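2-dehydropantoate 2-reductase (Bacillus subtilis, PDB 3EGO) probably catalyses the NADPH-dependent reduction of ketopantoate to pantoate, the second step from 3-methyl-2-oxobutanoate on the way to pantothenate. Local coordinates at residues Q34-A39 and A126-D131. Residues are numbered along the deposited sequence; the frame is centred on the assembly and turned at random.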
# COMPACT_ATOMS: atom_id res chain seq x y z
N GLN A 34 -28.39 -19.42 -8.83
CA GLN A 34 -29.69 -20.11 -8.71
C GLN A 34 -29.98 -20.56 -7.27
O GLN A 34 -31.13 -20.64 -6.83
CB GLN A 34 -29.72 -21.30 -9.70
CG GLN A 34 -31.11 -21.78 -10.10
CD GLN A 34 -31.21 -22.03 -11.61
OE1 GLN A 34 -31.34 -23.18 -12.05
NE2 GLN A 34 -31.12 -20.96 -12.40
N GLU A 35 -28.93 -20.85 -6.52
CA GLU A 35 -29.11 -21.32 -5.14
C GLU A 35 -29.68 -20.22 -4.26
O GLU A 35 -30.46 -20.48 -3.32
CB GLU A 35 -27.78 -21.76 -4.57
CG GLU A 35 -26.66 -20.93 -5.10
CD GLU A 35 -25.44 -20.98 -4.21
OE1 GLU A 35 -25.31 -21.97 -3.42
OE2 GLU A 35 -24.63 -20.03 -4.30
N GLN A 36 -29.25 -18.98 -4.51
CA GLN A 36 -29.88 -17.91 -3.75
C GLN A 36 -31.30 -17.70 -4.22
O GLN A 36 -32.19 -17.57 -3.43
CB GLN A 36 -29.13 -16.62 -3.91
CG GLN A 36 -29.84 -15.47 -3.14
CD GLN A 36 -29.01 -14.20 -3.17
OE1 GLN A 36 -28.26 -13.95 -4.10
NE2 GLN A 36 -29.13 -13.40 -2.13
N ALA A 37 -31.51 -17.62 -5.54
CA ALA A 37 -32.84 -17.45 -6.08
C ALA A 37 -33.79 -18.51 -5.55
O ALA A 37 -34.93 -18.22 -5.18
CB ALA A 37 -32.81 -17.41 -7.63
N ALA A 38 -33.31 -19.76 -5.48
CA ALA A 38 -34.13 -20.86 -4.98
C ALA A 38 -34.44 -20.66 -3.52
O ALA A 38 -35.54 -20.93 -3.07
CB ALA A 38 -33.43 -22.23 -5.19
N ALA A 39 -33.44 -20.22 -2.77
CA ALA A 39 -33.61 -20.08 -1.32
C ALA A 39 -34.56 -18.94 -0.92
O ALA A 39 -35.24 -19.03 0.12
CB ALA A 39 -32.26 -19.93 -0.63
N ALA A 126 -26.62 -1.67 6.00
CA ALA A 126 -27.25 -2.97 5.81
C ALA A 126 -26.16 -4.01 5.62
O ALA A 126 -25.19 -3.77 4.88
CB ALA A 126 -28.17 -2.94 4.59
N VAL A 127 -26.34 -5.16 6.25
CA VAL A 127 -25.30 -6.20 6.26
C VAL A 127 -25.97 -7.54 5.91
O VAL A 127 -26.86 -7.98 6.64
CB VAL A 127 -24.64 -6.29 7.67
CG1 VAL A 127 -23.69 -7.48 7.76
CG2 VAL A 127 -23.91 -5.00 8.05
N ARG A 128 -25.58 -8.18 4.80
CA ARG A 128 -26.19 -9.48 4.43
C ARG A 128 -25.67 -10.55 5.39
O ARG A 128 -24.46 -10.67 5.61
CB ARG A 128 -25.87 -9.86 2.96
CG ARG A 128 -26.41 -11.25 2.54
CD ARG A 128 -26.30 -11.44 0.99
NE ARG A 128 -24.90 -11.63 0.63
CZ ARG A 128 -24.46 -11.96 -0.58
NH1 ARG A 128 -25.32 -12.07 -1.58
NH2 ARG A 128 -23.16 -12.12 -0.80
N LYS A 129 -26.60 -11.29 6.00
CA LYS A 129 -26.23 -12.34 6.94
C LYS A 129 -26.14 -13.71 6.27
O LYS A 129 -25.35 -14.54 6.69
CB LYS A 129 -27.25 -12.41 8.09
CG LYS A 129 -27.26 -11.13 8.93
CD LYS A 129 -28.21 -11.25 10.17
CE LYS A 129 -27.46 -11.76 11.42
NZ LYS A 129 -26.16 -11.02 11.61
N SER A 130 -26.95 -13.94 5.25
CA SER A 130 -27.00 -15.19 4.51
C SER A 130 -27.61 -14.92 3.16
O SER A 130 -27.91 -13.78 2.83
CB SER A 130 -27.87 -16.21 5.25
OG SER A 130 -29.20 -15.75 5.31
N ASP A 131 -27.83 -15.97 2.36
CA ASP A 131 -28.52 -15.80 1.07
C ASP A 131 -29.93 -15.18 1.18
O ASP A 131 -30.41 -14.60 0.23
CB ASP A 131 -28.64 -17.15 0.31
CG ASP A 131 -27.44 -17.42 -0.66
OD1 ASP A 131 -26.65 -16.51 -0.99
OD2 ASP A 131 -27.28 -18.57 -1.10
O HOH W 1 -25.81 -12.47 -4.15
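The amide nitrogen NE2 of Q36 is shared by two backbone carbonyls: it donates to O of D131 at 2.9 Å, the N-H to acceptor angle being 157°, and also to O of G10. The D131 oxygen lies close to the plane of the amide, and the donor is tilted slightly from the carbonyl plane. With CG anti to the backbone N (chi1 178°) and the chain extended beyond it, Q36 reaches from helix 34-43 to the end of the segment 126-131. On the way its CB passes 3.7 Å from CG of D131, and amide and carboxylate stack with their planes 26° apart. A water donates to OE1 of Q36 and accepts from NH1 of R128, which likewise binds O of G10. OD2 of D131 sits 4.4 Å from OE2 of E35, a pairing probably eased by R33, which forms salt bridges with both acids. Were Q36 replaced by an alanine, the carbonyls of D131 and G10 would probably lose this shared donor, and the water one of its anchors. The contact exemplifies how one side-chain amide can join two backbone carbonyls, here tying helix 34-43 and the segment 126-131 to the glycine-rich loop, the probable NADP(+) site of a Rossmann-type domain.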